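Local coordinates for tail fiber protein (Acinetobacter phage AM24, PDB 5W5P) that probably serves as the trimeric tailspike with which the phage recognises, and perhaps degrades, the capsular polysaccharide of its Acinetobacter baumannii host, at residues A123-A128 against G180-K185; V151-N156 against A200-G205; A241-T246 against G255-V260; G294-D299 against I309-N314. All blocks are in the same frame, centred on the assembly; numbering follows the deposited sequence.

Overall arrangement
The four contacts follow the parallel beta-helix from its N-terminal end toward its middle. Contact 1 is partly buried and packs helix 122-132 on the first coils. Contact 2 begins on strand 151-153, which pairs with strand 182-184 of contact 1. The two contacts touch, and their segments alternate along the chain. Contacts 3 and 4 lie further along the helix, nearer the centre of the chain, each joining faces of the coils across a short connection. They meet where Val257 CG2 packs on Leu298 CD2. Contacts 2, 3 and 4 are buried. Apolar packing runs through all four, but contact 2 adds two hydrogen bonds between its segments. In contact 1, polar chains meet at the solvent side.

Contact 1 of 4, residues A123-A128 against G180-K185; sequences AQVQKA and GIFTSK
Val125 faces strand 182-184 and meets the ring of Phe182, both residues being buried. Its CG1 methyl stands 4.3 Å from Phe182 CE1 and comes at the ring obliquely. CG1 is the branch anti to the backbone N (chi1 172°), which carries it off the helix toward the strand. The two side chains share neighbours. Both touch Met147 and Val151, and Phe138 adds to the packing around Val125. This is the N-terminal end of the parallel beta-helix. Helix 122-132 comes just before strand 135-140, the earliest of the stacked parallel strands, and lies against the first coils. Strand 182-184 pairs in parallel with strand 151-153. One residue further on, Gln126 reaches the exposed Lys185. Here the chains are polar, though what meets across the segments is packing. Their CA atoms are 9.4 Å apart, so only the ends of the chains meet. Gln126 NE2 lies 3.6 Å from Lys185 CE, with the lysine chain passing obliquely. The Gln126 chain bends at chi2 (70°), and this turns the amide toward the strands. NE2 gives hydrogen bonds to Gly152 O and to Asp130 OD1, which fix the amide in place. Lys185 bends at its last two torsions, and its NZ forms a long, weak ion pair with the same Asp130 OD1.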
loop_
_atom_site.group_PDB
_atom_site.type_symbol
_atom_site.label_atom_id
_atom_site.label_comp_id
_atom_site.label_asym_id
_atom_site.label_seq_id
_atom_site.Cartn_x
_atom_site.Cartn_y
_atom_site.Cartn_z
ATOM N N ALA A 123 -1.674 -14.543 37.482
ATOM C CA ALA A 123 -1.706 -13.670 38.653
ATOM C C ALA A 123 -0.389 -12.920 38.817
ATOM O O ALA A 123 -0.378 -11.754 39.228
ATOM C CB ALA A 123 -2.021 -14.480 39.911
ATOM N N GLN A 124 0.728 -13.573 38.492
ATOM C CA GLN A 124 2.028 -12.918 38.562
ATOM C C GLN A 124 2.216 -11.942 37.408
ATOM O O GLN A 124 2.801 -10.868 37.591
ATOM C CB GLN A 124 3.146 -13.966 38.573
ATOM C CG GLN A 124 3.200 -14.811 39.840
ATOM C CD GLN A 124 2.244 -15.998 39.804
ATOM O OE1 GLN A 124 2.233 -16.772 38.848
ATOM N NE2 GLN A 124 1.443 -16.149 40.852
ATOM N N VAL A 125 1.733 -12.300 36.212
ATOM C CA VAL A 125 1.729 -11.356 35.097
ATOM C C VAL A 125 0.893 -10.134 35.448
ATOM O O VAL A 125 1.264 -8.996 35.137
ATOM C CB VAL A 125 1.224 -12.042 33.812
ATOM C CG1 VAL A 125 1.017 -11.020 32.695
ATOM C CG2 VAL A 125 2.189 -13.130 33.364
ATOM N N GLN A 126 -0.243 -10.347 36.117
ATOM C CA GLN A 126 -1.076 -9.224 36.534
ATOM C C GLN A 126 -0.325 -8.301 37.486
ATOM O O GLN A 126 -0.460 -7.074 37.407
ATOM C CB GLN A 126 -2.360 -9.735 37.187
ATOM C CG GLN A 126 -3.352 -8.637 37.550
ATOM C CD GLN A 126 -3.982 -7.998 36.326
ATOM O OE1 GLN A 126 -4.869 -8.581 35.695
ATOM N NE2 GLN A 126 -3.524 -6.797 35.980
ATOM N N LYS A 127 0.478 -8.872 38.388
ATOM C CA LYS A 127 1.250 -8.052 39.317
ATOM C C LYS A 127 2.270 -7.194 38.578
ATOM O O LYS A 127 2.478 -6.025 38.923
ATOM C CB LYS A 127 1.944 -8.941 40.351
ATOM C CG LYS A 127 1.028 -9.468 41.446
ATOM C CD LYS A 127 1.800 -10.325 42.439
ATOM C CE LYS A 127 1.024 -10.540 43.730
ATOM N NZ LYS A 127 1.902 -11.097 44.808
ATOM N N ALA A 128 2.918 -7.755 37.557
ATOM C CA ALA A 128 3.854 -6.966 36.761
ATOM C C ALA A 128 3.143 -5.863 35.980
ATOM O O ALA A 128 3.713 -4.784 35.784
ATOM C CB ALA A 128 4.637 -7.881 35.817
ATOM N N GLY A 180 -9.548 -14.428 25.644
ATOM C CA GLY A 180 -8.382 -13.572 25.507
ATOM C C GLY A 180 -7.602 -13.418 26.800
ATOM O O GLY A 180 -8.129 -12.879 27.781
ATOM N N ILE A 181 -6.348 -13.884 26.824
ATOM C CA ILE A 181 -5.554 -13.790 28.045
ATOM C C ILE A 181 -5.234 -12.347 28.398
ATOM O O ILE A 181 -4.866 -12.063 29.544
ATOM C CB ILE A 181 -4.241 -14.590 27.950
ATOM C CG1 ILE A 181 -3.538 -14.314 26.623
ATOM C CG2 ILE A 181 -4.492 -16.078 28.169
ATOM C CD1 ILE A 181 -2.050 -14.546 26.680
ATOM N N PHE A 182 -5.348 -11.431 27.446
ATOM C CA PHE A 182 -5.149 -10.012 27.692
ATOM C C PHE A 182 -6.443 -9.278 27.377
ATOM O O PHE A 182 -7.029 -9.469 26.304
ATOM C CB PHE A 182 -3.985 -9.470 26.862
ATOM C CG PHE A 182 -2.639 -9.881 27.384
ATOM C CD1 PHE A 182 -2.200 -9.436 28.623
ATOM C CD2 PHE A 182 -1.826 -10.732 26.654
ATOM C CE1 PHE A 182 -0.964 -9.822 29.119
ATOM C CE2 PHE A 182 -0.587 -11.125 27.142
ATOM C CZ PHE A 182 -0.157 -10.666 28.378
ATOM N N THR A 183 -6.899 -8.468 28.326
ATOM C CA THR A 183 -8.132 -7.712 28.172
ATOM C C THR A 183 -7.983 -6.420 28.964
ATOM O O THR A 183 -6.896 -6.092 29.446
ATOM C CB THR A 183 -9.333 -8.553 28.623
ATOM O OG1 THR A 183 -10.547 -7.839 28.367
ATOM C CG2 THR A 183 -9.243 -8.860 30.113
ATOM N N SER A 184 -9.078 -5.680 29.102
ATOM C CA SER A 184 -9.067 -4.489 29.934
ATOM C C SER A 184 -9.321 -4.874 31.384
ATOM O O SER A 184 -10.156 -5.735 31.675
ATOM C CB SER A 184 -10.118 -3.489 29.459
ATOM O OG SER A 184 -11.425 -3.965 29.733
ATOM N N LYS A 185 -8.585 -4.234 32.298
ATOM C CA LYS A 185 -8.767 -4.525 33.716
ATOM C C LYS A 185 -10.170 -4.162 34.183
ATOM O O LYS A 185 -10.755 -4.871 35.009
ATOM C CB LYS A 185 -7.719 -3.791 34.551
ATOM C CG LYS A 185 -7.780 -4.116 36.041
ATOM C CD LYS A 185 -6.755 -3.312 36.836
ATOM C CE LYS A 185 -5.653 -4.200 37.383
ATOM N NZ LYS A 185 -5.812 -4.485 38.840
#

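Contact 2 of 4, residues V151-N156 against A200-G205; sequences VGLPTN and AALEIG
Asn156 and Ala200 are joined by two hydrogen bonds, one through the backbone and one through a side chain. Ala200 N donates to Asn156 O at 2.7 Å. The donor sits nearly in line with the C=O bond, although the N-H...O angle is only 141°. The second bond runs the other way, from Asn156 ND2 to Ala200 O at 3.1 Å. It is straighter at the hydrogen, 164°. The acceptor lies close to the amide plane of Asn156, but ND2 stands above the carbonyl plane of Ala200, 51° out of it. With CG anti to the backbone N, the asparagine amide extends toward strand 199-204. ND2 also packs on Ala201 CB at 3.9 Å. The other end of the amide is taken as well, since Asn156 OD1 accepts from Met162 N. Nearby, Thr199 OG1 bonds to Pro154 O and weakly to Asn156 N. The apolar half lies at Leu153. Its CD1 is 3.8 Å from both Leu202 CD1 and Leu202 CD2, and the two chains cross at about a right angle. Met164 and Ile166 of the parallel strand 164-169 pack against this pair, inside the beta-helix. Glu203 instead bonds to Asn230 and to His266 of a neighbouring subunit. The turn after strand 151-153 is therefore tied to the next coils by buried polar groups, with the asparagine amide doing work that backbone groups do between paired strands.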
loop_
_atom_site.group_PDB
_atom_site.type_symbol
_atom_site.label_atom_id
_atom_site.label_comp_id
_atom_site.label_asym_id
_atom_site.label_seq_id
_atom_site.Cartn_x
_atom_site.Cartn_y
_atom_site.Cartn_z
ATOM N N VAL A 151 -5.633 -11.440 31.915
ATOM C CA VAL A 151 -4.920 -10.375 32.605
ATOM C C VAL A 151 -5.439 -9.052 32.069
ATOM O O VAL A 151 -5.523 -8.857 30.850
ATOM C CB VAL A 151 -3.399 -10.499 32.409
ATOM C CG1 VAL A 151 -2.699 -9.197 32.780
ATOM C CG2 VAL A 151 -2.858 -11.653 33.235
ATOM N N GLY A 152 -5.816 -8.151 32.971
ATOM C CA GLY A 152 -6.413 -6.888 32.589
ATOM C C GLY A 152 -5.391 -5.766 32.613
ATOM O O GLY A 152 -4.660 -5.598 33.592
ATOM N N LEU A 153 -5.357 -4.985 31.499
ATOM C CA LEU A 153 -4.539 -3.797 31.318
ATOM C C LEU A 153 -5.244 -2.570 31.893
ATOM O O LEU A 153 -6.476 -2.478 31.851
ATOM C CB LEU A 153 -4.244 -3.576 29.837
ATOM C CG LEU A 153 -3.261 -4.556 29.198
ATOM C CD1 LEU A 153 -3.139 -4.286 27.721
ATOM C CD2 LEU A 153 -1.904 -4.464 29.867
ATOM N N PRO A 154 -4.481 -1.622 32.442
ATOM C CA PRO A 154 -5.093 -0.439 33.062
ATOM C C PRO A 154 -5.889 0.389 32.061
ATOM O O PRO A 154 -5.677 0.332 30.847
ATOM C CB PRO A 154 -3.888 0.348 33.593
ATOM C CG PRO A 154 -2.730 -0.134 32.776
ATOM C CD PRO A 154 -3.011 -1.582 32.509
ATOM N N THR A 155 -6.807 1.189 32.600
ATOM C CA THR A 155 -7.751 1.927 31.769
ATOM C C THR A 155 -7.086 3.147 31.141
ATOM O O THR A 155 -6.536 4.004 31.839
ATOM C CB THR A 155 -8.967 2.342 32.593
ATOM O OG1 THR A 155 -9.594 1.168 33.118
ATOM C CG2 THR A 155 -9.968 3.088 31.717
ATOM N N ASN A 156 -7.151 3.225 29.818
ATOM C CA ASN A 156 -6.593 4.343 29.069
ATOM C C ASN A 156 -7.493 4.565 27.866
ATOM O O ASN A 156 -7.611 3.685 27.008
ATOM C CB ASN A 156 -5.151 4.053 28.640
ATOM C CG ASN A 156 -4.480 5.234 27.974
ATOM O OD1 ASN A 156 -4.175 6.235 28.616
ATOM N ND2 ASN A 156 -4.188 5.095 26.693
ATOM N N ALA A 200 -7.136 1.449 25.580
ATOM C CA ALA A 200 -6.563 1.666 24.257
ATOM C C ALA A 200 -5.069 1.952 24.339
ATOM O O ALA A 200 -4.526 2.256 25.405
ATOM C CB ALA A 200 -7.273 2.816 23.522
ATOM N N ALA A 201 -4.423 1.854 23.169
ATOM C CA ALA A 201 -2.998 2.086 22.943
ATOM C C ALA A 201 -2.147 0.952 23.505
ATOM O O ALA A 201 -1.645 1.040 24.631
ATOM C CB ALA A 201 -2.547 3.428 23.529
ATOM N N LEU A 202 -1.952 -0.099 22.709
ATOM C CA LEU A 202 -1.236 -1.290 23.141
ATOM C C LEU A 202 -0.342 -1.793 22.019
ATOM O O LEU A 202 -0.806 -1.985 20.893
ATOM C CB LEU A 202 -2.221 -2.390 23.559
ATOM C CG LEU A 202 -1.668 -3.807 23.741
ATOM C CD1 LEU A 202 -0.643 -3.828 24.862
ATOM C CD2 LEU A 202 -2.796 -4.785 24.017
ATOM N N GLU A 203 0.932 -2.005 22.325
ATOM C CA GLU A 203 1.848 -2.727 21.450
ATOM C C GLU A 203 2.089 -4.108 22.046
ATOM O O GLU A 203 2.472 -4.221 23.213
ATOM C CB GLU A 203 3.173 -1.978 21.287
ATOM C CG GLU A 203 3.027 -0.471 21.103
ATOM C CD GLU A 203 2.813 -0.078 19.653
ATOM O OE1 GLU A 203 1.763 0.519 19.343
ATOM O OE2 GLU A 203 3.689 -0.374 18.816
ATOM N N ILE A 204 1.855 -5.158 21.263
ATOM C CA ILE A 204 1.947 -6.515 21.790
ATOM C C ILE A 204 2.605 -7.415 20.759
ATOM O O ILE A 204 2.268 -7.354 19.570
ATOM C CB ILE A 204 0.564 -7.065 22.190
ATOM C CG1 ILE A 204 0.636 -8.561 22.483
ATOM C CG2 ILE A 204 -0.467 -6.782 21.096
ATOM C CD1 ILE A 204 -0.652 -9.113 23.047
ATOM N N GLY A 205 3.563 -8.226 21.207
ATOM C CA GLY A 205 4.096 -9.325 20.426
ATOM C C GLY A 205 5.579 -9.251 20.126
ATOM O O GLY A 205 6.182 -10.291 19.819
#

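Contact 3 of 4, residues A241-T246 against G255-V260; sequences ALVRAT and GYVQSV
The parts 243-246 and 255-260 run 161° apart, nearly antiparallel, and come closest where the CA atoms of Thr246 and Gly255 are 4.0 Å apart. Gly255 has no side chain, and its CA lies 3.7 Å from Ala245 O. That oxygen accepts a hydrogen bond from Ser276 OG. Ala245 points toward the other segment, and its CB sits 3.3 Å from Tyr256 O, which is bonded to Arg249. The two segments belong to different faces of the parallel beta-helix. Strand 241-244 stacks between strands 219-222 and 272-276, while strand 257-258 pairs with strand 279-285. Residues between them loop out and back. Inside, Val243 uses both methyls. Its CG1, anti to the backbone N (chi1 -173°), meets Val257 CG1 at 3.8 Å. Its CG2 meets Val260 CG1 at 4.1 Å, the two chains lying alongside and pointing opposite ways. Val257 CG1 also touches Ala245 CB, so it sits against both residues. Met231 packs beside Val243. The Tyr256 side chain leaves the backbone away from segment 241-246. Its ring makes a cation-pi contact with Arg249 and meets Phe280 with the planes steeply inclined.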
loop_
_atom_site.group_PDB
_atom_site.type_symbol
_atom_site.label_atom_id
_atom_site.label_comp_id
_atom_site.label_asym_id
_atom_site.label_seq_id
_atom_site.Cartn_x
_atom_site.Cartn_y
_atom_site.Cartn_z
ATOM N N ALA A 241 -7.236 -18.073 18.021
ATOM C CA ALA A 241 -7.541 -16.757 17.480
ATOM C C ALA A 241 -6.578 -15.753 18.088
ATOM O O ALA A 241 -6.399 -15.731 19.308
ATOM C CB ALA A 241 -8.990 -16.351 17.777
ATOM N N LEU A 242 -5.959 -14.927 17.245
ATOM C CA LEU A 242 -5.158 -13.826 17.767
ATOM C C LEU A 242 -6.051 -12.801 18.455
ATOM O O LEU A 242 -5.747 -12.338 19.562
ATOM C CB LEU A 242 -4.352 -13.172 16.642
ATOM C CG LEU A 242 -2.967 -13.742 16.332
ATOM C CD1 LEU A 242 -3.050 -15.159 15.760
ATOM C CD2 LEU A 242 -2.211 -12.818 15.379
ATOM N N VAL A 243 -7.162 -12.441 17.813
ATOM C CA VAL A 243 -8.139 -11.504 18.356
ATOM C C VAL A 243 -9.520 -12.138 18.261
ATOM O O VAL A 243 -9.884 -12.689 17.217
ATOM C CB VAL A 243 -8.126 -10.151 17.615
ATOM C CG1 VAL A 243 -9.042 -9.153 18.321
ATOM C CG2 VAL A 243 -6.714 -9.608 17.519
ATOM N N ARG A 244 -10.285 -12.055 19.344
ATOM C CA ARG A 244 -11.656 -12.532 19.367
ATOM C C ARG A 244 -12.509 -11.486 20.066
ATOM O O ARG A 244 -12.044 -10.816 20.994
ATOM C CB ARG A 244 -11.769 -13.891 20.077
ATOM C CG ARG A 244 -13.192 -14.396 20.233
ATOM C CD ARG A 244 -13.237 -15.845 20.692
ATOM N NE ARG A 244 -12.703 -16.746 19.678
ATOM C CZ ARG A 244 -12.357 -18.014 19.897
ATOM N NH1 ARG A 244 -12.503 -18.554 21.101
ATOM N NH2 ARG A 244 -11.870 -18.745 18.905
ATOM N N ALA A 245 -13.744 -11.327 19.597
ATOM C CA ALA A 245 -14.689 -10.405 20.216
ATOM C C ALA A 245 -16.095 -10.932 19.971
ATOM O O ALA A 245 -16.522 -11.029 18.817
ATOM C CB ALA A 245 -14.525 -8.992 19.653
ATOM N N THR A 246 -16.806 -11.287 21.050
ATOM C CA THR A 246 -18.153 -11.840 20.943
ATOM C C THR A 246 -19.174 -11.129 21.828
ATOM O O THR A 246 -20.283 -11.644 21.999
ATOM C CB THR A 246 -18.169 -13.339 21.287
ATOM O OG1 THR A 246 -18.082 -13.508 22.708
ATOM C CG2 THR A 246 -17.022 -14.080 20.613
ATOM N N GLY A 255 -20.397 -8.896 18.951
ATOM C CA GLY A 255 -19.087 -8.368 19.255
ATOM C C GLY A 255 -18.446 -7.729 18.040
ATOM O O GLY A 255 -18.849 -7.946 16.899
ATOM N N TYR A 256 -17.426 -6.916 18.288
ATOM C CA TYR A 256 -16.706 -6.287 17.196
ATOM C C TYR A 256 -15.291 -5.944 17.635
ATOM O O TYR A 256 -14.991 -5.846 18.826
ATOM C CB TYR A 256 -17.426 -5.030 16.697
ATOM C CG TYR A 256 -17.589 -3.933 17.723
ATOM C CD1 TYR A 256 -18.685 -3.913 18.575
ATOM C CD2 TYR A 256 -16.659 -2.907 17.821
ATOM C CE1 TYR A 256 -18.846 -2.904 19.506
ATOM C CE2 TYR A 256 -16.805 -1.897 18.751
ATOM C CZ TYR A 256 -17.904 -1.897 19.590
ATOM O OH TYR A 256 -18.054 -0.890 20.517
ATOM N N VAL A 257 -14.423 -5.770 16.644
ATOM C CA VAL A 257 -13.059 -5.311 16.853
ATOM C C VAL A 257 -12.964 -3.883 16.337
ATOM O O VAL A 257 -13.691 -3.482 15.419
ATOM C CB VAL A 257 -12.029 -6.233 16.161
ATOM C CG1 VAL A 257 -12.171 -7.670 16.665
ATOM C CG2 VAL A 257 -12.178 -6.178 14.652
ATOM N N GLN A 258 -12.078 -3.099 16.945
ATOM C CA GLN A 258 -11.959 -1.692 16.584
ATOM C C GLN A 258 -10.495 -1.282 16.603
ATOM O O GLN A 258 -9.831 -1.386 17.639
ATOM C CB GLN A 258 -12.793 -0.819 17.526
ATOM C CG GLN A 258 -12.492 0.651 17.436
ATOM C CD GLN A 258 -13.313 1.473 18.410
ATOM O OE1 GLN A 258 -12.907 2.562 18.810
ATOM N NE2 GLN A 258 -14.484 0.966 18.779
ATOM N N SER A 259 -9.996 -0.827 15.456
ATOM C CA SER A 259 -8.634 -0.322 15.306
ATOM C C SER A 259 -7.608 -1.344 15.798
ATOM O O SER A 259 -6.927 -1.159 16.805
ATOM C CB SER A 259 -8.465 1.017 16.033
ATOM O OG SER A 259 -9.215 2.044 15.411
ATOM N N VAL A 260 -7.526 -2.441 15.048
ATOM C CA VAL A 260 -6.565 -3.508 15.299
ATOM C C VAL A 260 -5.687 -3.639 14.062
ATOM O O VAL A 260 -6.202 -3.811 12.949
ATOM C CB VAL A 260 -7.258 -4.841 15.627
ATOM C CG1 VAL A 260 -6.235 -5.981 15.695
ATOM C CG2 VAL A 260 -8.026 -4.731 16.936
#

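Contact 4 of 4, residues G294-D299 against I309-N314; sequences GGVYLD and IRCDGN
Segments 294-299 and 309-314 run in roughly opposite directions, with Val296 and Cys311 closest in backbone at 9.2 Å between CA atoms. At that spacing the segments meet through side chains. Val296 points toward Ile309 and Cys311 and spreads its methyls between them. Val296 CG1 lies 3.8 Å from Ile309 CD1, the end of an isoleucine chain that is extended through both torsions. CG1 of Ile309 is anti to its N (chi1 -179°), which sends CD1 across to the valine. The valine comes from the facing segment, and the two overlap only near their ends. The other methyl, Val296 CG2, comes to 4.5 Å from Cys311 SG, a looser touch. All three residues are buried in the interior of the parallel beta-helix. Strand 294-298 stacks between strands 272-276 and 321-328. Strand 306-310 lies between strands 279-285 and 331-339 on another face. Val284 packs on Val296, Val282 on Ile309, and Phe322 and Phe333 on Cys311. At the turn beyond, polar groups take over: Asn314 OD1 accepts from Asn287 N, and Asn336 OD1 accepts from Asn314 N, an arrangement that recalls the asparagine stacks of parallel beta-helices. Arg310 lies against Gly313 of a neighbouring subunit.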
loop_
_atom_site.group_PDB
_atom_site.type_symbol
_atom_site.label_atom_id
_atom_site.label_comp_id
_atom_site.label_asym_id
_atom_site.label_seq_id
_atom_site.Cartn_x
_atom_site.Cartn_y
_atom_site.Cartn_z
ATOM N N GLY A 294 -7.591 -20.506 9.024
ATOM C CA GLY A 294 -8.530 -19.424 8.807
ATOM C C GLY A 294 -7.909 -18.072 9.084
ATOM O O GLY A 294 -7.040 -17.949 9.954
ATOM N N GLY A 295 -8.338 -17.050 8.347
ATOM C CA GLY A 295 -7.799 -15.716 8.532
ATOM C C GLY A 295 -8.749 -14.755 9.213
ATOM O O GLY A 295 -9.138 -14.969 10.364
ATOM N N VAL A 296 -9.136 -13.694 8.509
ATOM C CA VAL A 296 -9.976 -12.641 9.073
ATOM C C VAL A 296 -11.434 -13.029 8.871
ATOM O O VAL A 296 -11.955 -12.960 7.758
ATOM C CB VAL A 296 -9.680 -11.281 8.431
ATOM C CG1 VAL A 296 -10.436 -10.184 9.160
ATOM C CG2 VAL A 296 -8.187 -11.011 8.437
ATOM N N TYR A 297 -12.098 -13.430 9.949
ATOM C CA TYR A 297 -13.520 -13.750 9.923
ATOM C C TYR A 297 -14.274 -12.602 10.587
ATOM O O TYR A 297 -14.167 -12.401 11.804
ATOM C CB TYR A 297 -13.800 -15.071 10.633
ATOM C CG TYR A 297 -13.622 -16.312 9.782
ATOM C CD1 TYR A 297 -12.427 -16.561 9.112
ATOM C CD2 TYR A 297 -14.646 -17.248 9.667
ATOM C CE1 TYR A 297 -12.259 -17.709 8.344
ATOM C CE2 TYR A 297 -14.489 -18.394 8.907
ATOM C CZ TYR A 297 -13.295 -18.619 8.248
ATOM O OH TYR A 297 -13.144 -19.763 7.496
ATOM N N LEU A 298 -15.020 -11.835 9.778
ATOM C CA LEU A 298 -15.894 -10.765 10.255
ATOM C C LEU A 298 -17.165 -10.824 9.404
ATOM O O LEU A 298 -17.437 -9.955 8.580
ATOM C CB LEU A 298 -15.218 -9.392 10.166
ATOM C CG LEU A 298 -13.917 -9.167 10.944
ATOM C CD1 LEU A 298 -13.187 -7.926 10.430
ATOM C CD2 LEU A 298 -14.187 -9.059 12.442
ATOM N N ASP A 299 -17.957 -11.880 9.597
ATOM C CA ASP A 299 -19.051 -12.216 8.689
ATOM C C ASP A 299 -20.430 -12.012 9.315
ATOM O O ASP A 299 -21.357 -12.788 9.073
ATOM C CB ASP A 299 -18.904 -13.650 8.186
ATOM C CG ASP A 299 -18.691 -14.652 9.309
ATOM O OD1 ASP A 299 -18.515 -14.230 10.475
ATOM O OD2 ASP A 299 -18.711 -15.868 9.022
ATOM N N ILE A 309 -11.218 -2.352 5.799
ATOM C CA ILE A 309 -10.238 -3.392 6.087
ATOM C C ILE A 309 -9.171 -3.327 5.006
ATOM O O ILE A 309 -9.473 -3.077 3.833
ATOM C CB ILE A 309 -10.883 -4.796 6.167
ATOM C CG1 ILE A 309 -9.830 -5.861 6.495
ATOM C CG2 ILE A 309 -11.606 -5.148 4.875
ATOM C CD1 ILE A 309 -10.409 -7.208 6.832
ATOM N N ARG A 310 -7.917 -3.512 5.403
ATOM C CA ARG A 310 -6.812 -3.614 4.459
ATOM C C ARG A 310 -6.070 -4.903 4.763
ATOM O O ARG A 310 -5.754 -5.176 5.926
ATOM C CB ARG A 310 -5.851 -2.419 4.552
ATOM C CG ARG A 310 -6.520 -1.065 4.678
ATOM C CD ARG A 310 -6.870 -0.748 6.126
ATOM N NE ARG A 310 -6.927 0.689 6.360
ATOM C CZ ARG A 310 -7.442 1.247 7.450
ATOM N NH1 ARG A 310 -7.467 2.567 7.575
ATOM N NH2 ARG A 310 -7.936 0.484 8.414
ATOM N N CYS A 311 -5.812 -5.697 3.727
ATOM C CA CYS A 311 -5.023 -6.921 3.846
ATOM C C CYS A 311 -4.009 -6.913 2.707
ATOM O O CYS A 311 -4.341 -7.282 1.576
ATOM C CB CYS A 311 -5.913 -8.161 3.804
ATOM S SG CYS A 311 -7.201 -8.219 5.089
ATOM N N ASP A 312 -2.778 -6.495 3.005
ATOM C CA ASP A 312 -1.765 -6.259 1.986
ATOM C C ASP A 312 -0.516 -7.097 2.240
ATOM O O ASP A 312 -0.113 -7.299 3.389
ATOM C CB ASP A 312 -1.385 -4.775 1.928
ATOM C CG ASP A 312 -2.589 -3.869 1.732
ATOM O OD1 ASP A 312 -3.589 -4.323 1.135
ATOM O OD2 ASP A 312 -2.533 -2.696 2.169
ATOM N N GLY A 313 0.087 -7.585 1.156
ATOM C CA GLY A 313 1.392 -8.216 1.216
ATOM C C GLY A 313 1.524 -9.387 2.165
ATOM O O GLY A 313 2.638 -9.689 2.608
ATOM N N ASN A 314 0.425 -10.062 2.493
ATOM C CA ASN A 314 0.490 -11.234 3.351
ATOM C C ASN A 314 1.007 -12.444 2.577
ATOM O O ASN A 314 0.922 -12.516 1.348
ATOM C CB ASN A 314 -0.884 -11.566 3.928
ATOM C CG ASN A 314 -1.326 -10.585 4.990
ATOM O OD1 ASN A 314 -0.764 -10.538 6.087
ATOM N ND2 ASN A 314 -2.352 -9.803 4.676
#